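Local coordinates for putative large adhesion protein (Lap) involved in biofilm formation (Marinobacter hydrocarbonoclasticus ATCC 49840, PDB 6M8M) that probably helps the bacterium adhere and form biofilms by binding sugars, glucose among them, through a calcium-dependent PA14 domain of an RTX adhesin, at residues A[71-76]-A[116-121]; A[129-134]-A[141-146]; A[175-180]-A[188-193]. One frame throughout, in Å; residues are numbered along the deposited sequence.

All three contacts are apolar and buried, and together they follow the core of the beta-sandwich of this PA14 domain. Contacts 2 and 3 lie close, centres about 7 Å apart, and each joins a strand of one sheet to a strand of the other; F131 of contact 2 also packs on I190 of contact 3. Contact 1, about 10 Å from contact 3 between centres, shares the larger sheet with it, strands 113-122 and 174-181 being neighbours there. Contact 3 lies nearest the sugar site: the side chain of Y179 is about 6 Å from a calcium ion and about 8 Å from the bound glucose, against about 14 Å to the glucose for V116 and V133.

Contact 1: residues A[71-76]-A[116-121]; sequences ATFIGR and VKLTGN
Strand 71-75 and strand 116-121 pass each other at 55° between their N-to-C directions, with axes 8.2 Å apart at closest approach, and they are not paired directly. Both belong to the larger antiparallel sheet of the PA14 beta-sandwich, where strand 38-45 pairs with each of them; F73 bonds through its backbone to G40 and G75 to L38. G75 and L118 have the nearest CA atoms, 7.3 Å apart. The contact is therefore made largely by side chains, chiefly by the F73 ring, whose far end drops onto residues 116-121.

The ring is carried there by a chi1 of 67°, which sets CG between the backbone N and the carbonyl carbon. Its far end does the touching. V116 CG1 meets the rim at the edge, close to the ring plane, 3.8 Å from F73 CZ. L118 presents CD2 to the same corner, 3.9 Å from F73 CZ and 4.0 Å from F73 CE2, so the two methyls sit next to each other at the end of the ring. Both aliphatic side chains cross the phenylalanine at roughly a right angle. Further on, V116 packs on Y179 and L118 on I177 of strand 174-181, which continues the apolar layer into the next strand. The same L118 CD2 also touches the backbone at G75, 4.3 Å from G75 CA.

Contact 2: residues A[129-134]-A[141-146]; sequences YQFRVR and IEVNGQ
F131 and I141 face each other across the PA14 beta-sandwich, F131 on strand 128-136 of one sheet and I141 on strand 139-143 of the other. Residues 129-134 and 141-143 run nearly antiparallel, at 168°, with axes no nearer than 10.0 Å, so the side chains alone bridge the gap. I141 is the bump: its CG2 and CD1 methyls both settle on one face of the F131 ring. CD1 makes a CH-pi contact, 4.1 Å from the F131 ring centroid and displaced toward the rim, while CG2 lies 3.7 Å from F131 CE2. With chi1 at -53°, I141 sends CG1 beside its own backbone N, and CD1 extends from there to touch both the ring and V133, the latter tip to tip. V143 comes to the CE2 corner from the edge, its CG2 near the ring plane and 4.0 Å from F131 CE2. F202 adds an edge-to-face ring contact to F131, and V148 packs on F131, I141 and V143. Beyond V143 the chain reverses in a type I' turn that leads into strand 146-151. The point where V133 meets the isoleucine is a single methyl pair, V133 CG2 and I141 CD1, 3.7 Å apart.

Contact 3: residues A[175-180]-A[188-193]; sequences VEIVYW and LRIELR
L188 lies against the ring of Y179, and beside them I177 and I190 meet end to end; these two pairs make up the contact between strands 174-181 and 186-194, which belong to opposing sheets of the sandwich. L188 CB sits over one face of the tyrosine in a CH-pi contact, 4.2 Å from the Y179 ring centroid and 15° off the ring normal. A chi1 of 155° swings the Y179 ring beside its carbonyl carbon, laying it along L188. The two side chains slide past each other in opposite directions, so L188 CD2 ends up near the root of the ring, 3.9 Å from Y179 CG, with L188 CD1 at the same distance from Y179 CD1. In the second pair, CD1 of I177 meets CD1 of I190 at 3.8 Å.

Outside this shell, V133 packs on L188 and F202 on I177. The tyrosine is held at its far end too, its OH being hydrogen-bonded to the backbone O of D136, a residue that binds both a calcium ion and the glucose. Y179 thus lays an apolar face on the core while its hydroxyl ties to a sugar-site residue, consistent with a part in positioning D136 at the end of strand 128-136.

Contact 1: residues A[71-76]-A[116-121]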
loop_
_atom_site.group_PDB
_atom_site.type_symbol
_atom_site.label_atom_id
_atom_site.label_comp_id
_atom_site.label_asym_id
_atom_site.label_seq_id
_atom_site.Cartn_x
_atom_site.Cartn_y
_atom_site.Cartn_z
ATOM N N ALA A 71 5.607 -5.213 11.780
ATOM C CA ALA A 71 4.939 -4.158 12.523
ATOM C C ALA A 71 3.589 -3.944 11.868
ATOM O O ALA A 71 3.399 -4.248 10.688
ATOM C CB ALA A 71 5.736 -2.854 12.515
ATOM N N THR A 72 2.649 -3.426 12.646
ATOM C CA THR A 72 1.361 -2.994 12.132
ATOM C C THR A 72 1.210 -1.498 12.366
ATOM O O THR A 72 1.936 -0.901 13.166
ATOM C CB THR A 72 0.212 -3.744 12.801
ATOM O OG1 THR A 72 0.193 -3.475 14.201
ATOM C CG2 THR A 72 0.333 -5.232 12.575
ATOM N N PHE A 73 0.271 -0.895 11.656
ATOM C CA PHE A 73 -0.008 0.530 11.771
ATOM C C PHE A 73 -1.409 0.769 11.240
ATOM O O PHE A 73 -2.100 -0.169 10.828
ATOM C CB PHE A 73 1.058 1.383 11.080
ATOM C CG PHE A 73 1.111 1.245 9.570
ATOM C CD1 PHE A 73 1.808 0.207 8.963
ATOM C CD2 PHE A 73 0.494 2.181 8.757
ATOM C CE1 PHE A 73 1.875 0.106 7.583
ATOM C CE2 PHE A 73 0.551 2.079 7.386
ATOM C CZ PHE A 73 1.243 1.041 6.795
ATOM N N ILE A 74 -1.832 2.027 11.258
ATOM C CA ILE A 74 -3.104 2.422 10.668
ATOM C C ILE A 74 -2.808 3.454 9.607
ATOM O O ILE A 74 -2.152 4.461 9.876
ATOM C CB ILE A 74 -4.085 2.970 11.709
ATOM C CG1 ILE A 74 -4.440 1.869 12.716
ATOM C CG2 ILE A 74 -5.330 3.509 11.021
ATOM C CD1 ILE A 74 -5.207 2.347 13.935
ATOM N N GLY A 75 -3.261 3.184 8.388
ATOM C CA GLY A 75 -3.099 4.111 7.288
ATOM C C GLY A 75 -4.293 5.033 7.190
ATOM O O GLY A 75 -5.352 4.639 6.706
ATOM N N ARG A 76 -4.138 6.265 7.648
ATOM C CA ARG A 76 -5.205 7.252 7.571
ATOM C C ARG A 76 -5.076 8.177 6.371
ATOM O O ARG A 76 -6.075 8.770 5.963
ATOM C CB ARG A 76 -5.227 8.107 8.841
ATOM C CG ARG A 76 -5.513 7.337 10.111
ATOM C CD ARG A 76 -5.346 8.249 11.329
ATOM N N VAL A 116 4.685 -3.274 2.167
ATOM C CA VAL A 116 3.562 -2.747 2.937
ATOM C C VAL A 116 2.282 -3.341 2.377
ATOM O O VAL A 116 2.095 -3.398 1.153
ATOM C CB VAL A 116 3.508 -1.209 2.862
ATOM C CG1 VAL A 116 2.271 -0.673 3.574
ATOM C CG2 VAL A 116 4.771 -0.608 3.425
ATOM N N LYS A 117 1.393 -3.770 3.266
ATOM C CA LYS A 117 0.054 -4.200 2.902
ATOM C C LYS A 117 -0.950 -3.352 3.651
ATOM O O LYS A 117 -0.778 -3.084 4.843
ATOM C CB LYS A 117 -0.125 -5.665 3.240
ATOM C CG LYS A 117 -1.502 -6.203 2.960
ATOM C CD LYS A 117 -1.504 -7.711 3.153
ATOM C CE LYS A 117 -2.888 -8.300 3.070
ATOM N NZ LYS A 117 -2.806 -9.779 3.263
ATOM N N LEU A 118 -1.976 -2.920 2.950
ATOM C CA LEU A 118 -3.057 -2.132 3.523
ATOM C C LEU A 118 -4.370 -2.804 3.186
ATOM O O LEU A 118 -4.608 -3.142 2.027
ATOM C CB LEU A 118 -3.040 -0.712 2.946
ATOM C CG LEU A 118 -1.844 0.142 3.378
ATOM C CD1 LEU A 118 -1.552 1.231 2.365
ATOM C CD2 LEU A 118 -2.111 0.768 4.739
ATOM N N THR A 119 -5.233 -2.975 4.180
ATOM C CA THR A 119 -6.514 -3.627 3.960
ATOM C C THR A 119 -7.631 -2.889 4.688
ATOM O O THR A 119 -7.427 -2.250 5.721
ATOM C CB THR A 119 -6.526 -5.092 4.398
ATOM O OG1 THR A 119 -6.093 -5.179 5.751
ATOM C CG2 THR A 119 -5.627 -5.933 3.531
ATOM N N GLY A 120 -8.824 -3.003 4.129
ATOM C CA GLY A 120 -9.990 -2.441 4.763
ATOM C C GLY A 120 -11.192 -2.638 3.878
ATOM O O GLY A 120 -11.168 -3.429 2.937
ATOM N N ASN A 121 -12.242 -1.910 4.201
ATOM C CA ASN A 121 -13.477 -1.890 3.431
ATOM C C ASN A 121 -13.742 -0.470 2.979
ATOM O O ASN A 121 -13.534 0.480 3.729
ATOM C CB ASN A 121 -14.618 -2.414 4.277
ATOM C CG ASN A 121 -14.454 -3.883 4.597
ATOM O OD1 ASN A 121 -14.193 -4.695 3.717
ATOM N ND2 ASN A 121 -14.580 -4.226 5.870
#

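Contact 2: residues A[129-134]-A[141-146]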
loop_
_atom_site.group_PDB
_atom_site.type_symbol
_atom_site.label_atom_id
_atom_site.label_comp_id
_atom_site.label_asym_id
_atom_site.label_seq_id
_atom_site.Cartn_x
_atom_site.Cartn_y
_atom_site.Cartn_z
ATOM N N TYR A 129 -15.630 4.209 -9.490
ATOM C CA TYR A 129 -14.505 4.877 -8.860
ATOM C C TYR A 129 -13.220 4.509 -9.588
ATOM O O TYR A 129 -13.193 3.635 -10.453
ATOM C CB TYR A 129 -14.425 4.488 -7.375
ATOM C CG TYR A 129 -15.687 4.832 -6.606
ATOM C CD1 TYR A 129 -15.863 6.092 -6.065
ATOM C CD2 TYR A 129 -16.705 3.900 -6.441
ATOM C CE1 TYR A 129 -17.020 6.417 -5.378
ATOM C CE2 TYR A 129 -17.865 4.226 -5.752
ATOM C CZ TYR A 129 -18.020 5.484 -5.234
ATOM O OH TYR A 129 -19.170 5.836 -4.527
ATOM N N GLN A 130 -12.125 5.166 -9.213
ATOM C CA GLN A 130 -10.860 4.986 -9.909
ATOM C C GLN A 130 -9.727 5.473 -9.026
ATOM O O GLN A 130 -9.795 6.569 -8.468
ATOM C CB GLN A 130 -10.881 5.778 -11.214
ATOM C CG GLN A 130 -9.654 5.643 -12.075
ATOM C CD GLN A 130 -9.794 6.446 -13.349
ATOM O OE1 GLN A 130 -10.301 7.561 -13.327
ATOM N NE2 GLN A 130 -9.371 5.881 -14.465
ATOM N N PHE A 131 -8.672 4.664 -8.934
ATOM C CA PHE A 131 -7.459 5.040 -8.233
ATOM C C PHE A 131 -6.427 5.609 -9.203
ATOM O O PHE A 131 -6.366 5.237 -10.376
ATOM C CB PHE A 131 -6.834 3.823 -7.551
ATOM C CG PHE A 131 -7.581 3.316 -6.352
ATOM C CD1 PHE A 131 -7.412 3.908 -5.121
ATOM C CD2 PHE A 131 -8.406 2.207 -6.451
ATOM C CE1 PHE A 131 -8.085 3.412 -4.005
ATOM C CE2 PHE A 131 -9.071 1.714 -5.341
ATOM C CZ PHE A 131 -8.904 2.313 -4.118
ATOM N N ARG A 132 -5.572 6.471 -8.667
ATOM C CA ARG A 132 -4.346 6.919 -9.320
ATOM C C ARG A 132 -3.239 6.795 -8.287
ATOM O O ARG A 132 -3.422 7.195 -7.136
ATOM C CB ARG A 132 -4.461 8.339 -9.864
ATOM C CG ARG A 132 -3.205 8.779 -10.599
ATOM C CD ARG A 132 -3.431 10.079 -11.335
ATOM N NE ARG A 132 -3.574 11.179 -10.411
ATOM C CZ ARG A 132 -3.737 12.448 -10.773
ATOM N NH1 ARG A 132 -3.784 12.766 -12.062
ATOM N NH2 ARG A 132 -3.850 13.387 -9.850
ATOM N N VAL A 133 -2.104 6.229 -8.686
ATOM C CA VAL A 133 -1.049 5.858 -7.744
ATOM C C VAL A 133 0.281 6.395 -8.238
ATOM O O VAL A 133 0.637 6.183 -9.399
ATOM C CB VAL A 133 -0.955 4.329 -7.564
ATOM C CG1 VAL A 133 0.144 3.973 -6.562
ATOM C CG2 VAL A 133 -2.304 3.742 -7.145
ATOM N N ARG A 134 1.017 7.055 -7.358
ATOM C CA ARG A 134 2.407 7.394 -7.606
ATOM C C ARG A 134 3.243 6.542 -6.654
ATOM O O ARG A 134 3.039 6.591 -5.432
ATOM C CB ARG A 134 2.688 8.872 -7.370
ATOM C CG ARG A 134 4.150 9.230 -7.661
ATOM C CD ARG A 134 4.354 10.731 -7.666
ATOM N NE ARG A 134 5.722 11.121 -7.993
ATOM C CZ ARG A 134 6.206 11.196 -9.220
ATOM N NH1 ARG A 134 5.462 10.895 -10.266
ATOM N NH2 ARG A 134 7.465 11.574 -9.394
ATOM N N ILE A 141 -3.517 -2.892 -6.310
ATOM C CA ILE A 141 -4.751 -2.625 -5.575
ATOM C C ILE A 141 -5.833 -3.551 -6.110
ATOM O O ILE A 141 -6.065 -3.610 -7.321
ATOM C CB ILE A 141 -5.211 -1.160 -5.727
ATOM C CG1 ILE A 141 -4.073 -0.202 -5.369
ATOM C CG2 ILE A 141 -6.472 -0.930 -4.896
ATOM C CD1 ILE A 141 -4.457 1.256 -5.352
ATOM N N GLU A 142 -6.496 -4.255 -5.214
ATOM C CA GLU A 142 -7.635 -5.101 -5.542
ATOM C C GLU A 142 -8.857 -4.632 -4.770
ATOM O O GLU A 142 -8.760 -4.285 -3.587
ATOM C CB GLU A 142 -7.335 -6.561 -5.188
ATOM C CG GLU A 142 -6.283 -7.193 -6.073
ATOM C CD GLU A 142 -5.829 -8.562 -5.594
ATOM O OE1 GLU A 142 -6.230 -8.973 -4.483
ATOM O OE2 GLU A 142 -5.065 -9.223 -6.334
ATOM N N VAL A 143 -10.005 -4.594 -5.435
ATOM C CA VAL A 143 -11.285 -4.276 -4.807
ATOM C C VAL A 143 -12.186 -5.468 -5.052
ATOM O O VAL A 143 -12.367 -5.889 -6.203
ATOM C CB VAL A 143 -11.894 -2.984 -5.360
ATOM C CG1 VAL A 143 -13.332 -2.818 -4.865
ATOM C CG2 VAL A 143 -11.048 -1.789 -4.938
ATOM N N ASN A 144 -12.695 -6.055 -3.971
ATOM C CA ASN A 144 -13.512 -7.262 -4.053
ATOM C C ASN A 144 -12.799 -8.333 -4.868
ATOM O O ASN A 144 -13.405 -9.047 -5.675
ATOM C CB ASN A 144 -14.898 -6.947 -4.594
ATOM C CG ASN A 144 -15.777 -6.273 -3.553
ATOM O OD1 ASN A 144 -15.756 -6.637 -2.376
ATOM N ND2 ASN A 144 -16.525 -5.263 -3.975
ATOM N N GLY A 145 -11.489 -8.439 -4.656
ATOM C CA GLY A 145 -10.678 -9.473 -5.253
ATOM C C GLY A 145 -10.238 -9.229 -6.679
ATOM O O GLY A 145 -9.501 -10.057 -7.228
ATOM N N GLN A 146 -10.656 -8.133 -7.298
ATOM C CA GLN A 146 -10.300 -7.839 -8.677
ATOM C C GLN A 146 -9.258 -6.731 -8.735
ATOM O O GLN A 146 -9.368 -5.733 -8.031
ATOM C CB GLN A 146 -11.540 -7.412 -9.446
ATOM C CG GLN A 146 -12.542 -8.543 -9.622
ATOM C CD GLN A 146 -12.039 -9.599 -10.595
ATOM O OE1 GLN A 146 -11.655 -9.284 -11.725
ATOM N NE2 GLN A 146 -12.016 -10.849 -10.154
#

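Contact 3: residues A[175-180]-A[188-193]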
loop_
_atom_site.group_PDB
_atom_site.type_symbol
_atom_site.label_atom_id
_atom_site.label_comp_id
_atom_site.label_asym_id
_atom_site.label_seq_id
_atom_site.Cartn_x
_atom_site.Cartn_y
_atom_site.Cartn_z
ATOM N N VAL A 175 -10.924 -3.821 0.083
ATOM C CA VAL A 175 -9.790 -3.271 -0.641
ATOM C C VAL A 175 -8.518 -3.841 -0.033
ATOM O O VAL A 175 -8.387 -3.930 1.193
ATOM C CB VAL A 175 -9.813 -1.726 -0.654
ATOM C CG1 VAL A 175 -9.792 -1.124 0.755
ATOM C CG2 VAL A 175 -8.666 -1.191 -1.499
ATOM N N GLU A 176 -7.616 -4.291 -0.899
ATOM C CA GLU A 176 -6.332 -4.845 -0.490
ATOM C C GLU A 176 -5.261 -4.235 -1.364
ATOM O O GLU A 176 -5.352 -4.300 -2.596
ATOM C CB GLU A 176 -6.297 -6.362 -0.610
ATOM C CG GLU A 176 -4.926 -6.939 -0.282
ATOM C CD GLU A 176 -4.918 -8.446 -0.137
ATOM O OE1 GLU A 176 -5.897 -9.002 0.405
ATOM O OE2 GLU A 176 -3.918 -9.073 -0.557
ATOM N N ILE A 177 -4.264 -3.637 -0.731
ATOM C CA ILE A 177 -3.146 -2.994 -1.409
ATOM C C ILE A 177 -1.876 -3.679 -0.959
ATOM O O ILE A 177 -1.656 -3.836 0.251
ATOM C CB ILE A 177 -3.082 -1.501 -1.052
ATOM C CG1 ILE A 177 -4.372 -0.803 -1.485
ATOM C CG2 ILE A 177 -1.852 -0.840 -1.653
ATOM C CD1 ILE A 177 -4.665 0.443 -0.717
ATOM N N VAL A 178 -1.035 -4.060 -1.910
ATOM C CA VAL A 178 0.330 -4.465 -1.590
ATOM C C VAL A 178 1.270 -3.534 -2.343
ATOM O O VAL A 178 0.967 -3.089 -3.457
ATOM C CB VAL A 178 0.631 -5.948 -1.880
ATOM C CG1 VAL A 178 -0.301 -6.854 -1.082
ATOM C CG2 VAL A 178 0.562 -6.239 -3.353
ATOM N N TYR A 179 2.409 -3.247 -1.734
ATOM C CA TYR A 179 3.375 -2.267 -2.220
ATOM C C TYR A 179 4.745 -2.751 -1.773
ATOM O O TYR A 179 4.868 -3.357 -0.699
ATOM C CB TYR A 179 3.071 -0.843 -1.648
ATOM C CG TYR A 179 4.293 0.027 -1.618
ATOM C CD1 TYR A 179 4.710 0.726 -2.737
ATOM C CD2 TYR A 179 5.089 0.073 -0.487
ATOM C CE1 TYR A 179 5.879 1.471 -2.726
ATOM C CE2 TYR A 179 6.254 0.799 -0.463
ATOM C CZ TYR A 179 6.655 1.484 -1.585
ATOM O OH TYR A 179 7.838 2.158 -1.525
ATOM N N TRP A 180 5.779 -2.470 -2.566
ATOM C CA TRP A 180 7.129 -2.782 -2.113
ATOM C C TRP A 180 8.145 -1.753 -2.560
ATOM O O TRP A 180 7.959 -1.021 -3.542
ATOM C CB TRP A 180 7.570 -4.169 -2.576
ATOM C CG TRP A 180 7.870 -4.298 -4.039
ATOM C CD1 TRP A 180 9.076 -4.160 -4.635
ATOM C CD2 TRP A 180 6.946 -4.631 -5.078
ATOM N NE1 TRP A 180 8.970 -4.377 -5.982
ATOM C CE2 TRP A 180 7.671 -4.671 -6.282
ATOM C CE3 TRP A 180 5.569 -4.893 -5.107
ATOM C CZ2 TRP A 180 7.078 -4.986 -7.506
ATOM C CZ3 TRP A 180 4.980 -5.207 -6.322
ATOM C CH2 TRP A 180 5.735 -5.249 -7.505
ATOM N N LEU A 188 4.860 6.105 -1.860
ATOM C CA LEU A 188 3.543 5.556 -2.167
ATOM C C LEU A 188 2.502 6.636 -1.898
ATOM O O LEU A 188 2.270 7.002 -0.741
ATOM C CB LEU A 188 3.228 4.313 -1.349
ATOM C CG LEU A 188 1.841 3.711 -1.573
ATOM C CD1 LEU A 188 1.669 3.215 -3.000
ATOM C CD2 LEU A 188 1.594 2.586 -0.579
ATOM N N ARG A 189 1.834 7.107 -2.946
ATOM C CA ARG A 189 0.741 8.062 -2.817
ATOM C C ARG A 189 -0.440 7.527 -3.609
ATOM O O ARG A 189 -0.341 7.340 -4.828
ATOM C CB ARG A 189 1.148 9.437 -3.347
ATOM C CG ARG A 189 0.053 10.479 -3.187
ATOM C CD ARG A 189 0.412 11.786 -3.864
ATOM N NE ARG A 189 1.610 12.380 -3.283
ATOM C CZ ARG A 189 2.550 13.013 -3.974
ATOM N NH1 ARG A 189 2.463 13.125 -5.297
ATOM N NH2 ARG A 189 3.603 13.513 -3.348
ATOM N N ILE A 190 -1.550 7.272 -2.930
ATOM C CA ILE A 190 -2.750 6.736 -3.549
ATOM C C ILE A 190 -3.842 7.792 -3.491
ATOM O O ILE A 190 -4.132 8.341 -2.418
ATOM C CB ILE A 190 -3.206 5.436 -2.864
ATOM C CG1 ILE A 190 -2.078 4.410 -2.910
ATOM C CG2 ILE A 190 -4.470 4.902 -3.513
ATOM C CD1 ILE A 190 -2.389 3.086 -2.265
ATOM N N GLU A 191 -4.445 8.058 -4.646
ATOM C CA GLU A 191 -5.609 8.916 -4.768
ATOM C C GLU A 191 -6.794 8.103 -5.262
ATOM O O GLU A 191 -6.637 7.131 -5.999
ATOM C CB GLU A 191 -5.360 10.038 -5.774
ATOM C CG GLU A 191 -4.273 11.017 -5.426
ATOM C CD GLU A 191 -3.784 11.763 -6.645
ATOM O OE1 GLU A 191 -4.005 12.995 -6.715
ATOM O OE2 GLU A 191 -3.216 11.115 -7.545
ATOM N N LEU A 192 -7.989 8.532 -4.883
ATOM C CA LEU A 192 -9.242 7.910 -5.301
ATOM C C LEU A 192 -10.189 9.002 -5.765
ATOM O O LEU A 192 -10.259 10.070 -5.148
ATOM C CB LEU A 192 -9.843 7.159 -4.116
ATOM C CG LEU A 192 -11.179 6.464 -4.372
ATOM C CD1 LEU A 192 -11.059 5.354 -5.379
ATOM C CD2 LEU A 192 -11.728 5.886 -3.065
ATOM N N ARG A 193 -10.914 8.735 -6.843
ATOM C CA ARG A 193 -11.995 9.613 -7.259
ATOM C C ARG A 193 -13.210 8.791 -7.639
ATOM O O ARG A 193 -13.118 7.612 -7.988
ATOM C CB ARG A 193 -11.605 10.487 -8.443
ATOM C CG ARG A 193 -11.396 9.752 -9.736
ATOM C CD ARG A 193 -11.005 10.762 -10.776
ATOM N NE ARG A 193 -10.600 10.161 -12.022
ATOM C CZ ARG A 193 -10.266 10.861 -13.105
ATOM N NH1 ARG A 193 -10.326 12.190 -13.086
ATOM N NH2 ARG A 193 -9.885 10.239 -14.196
#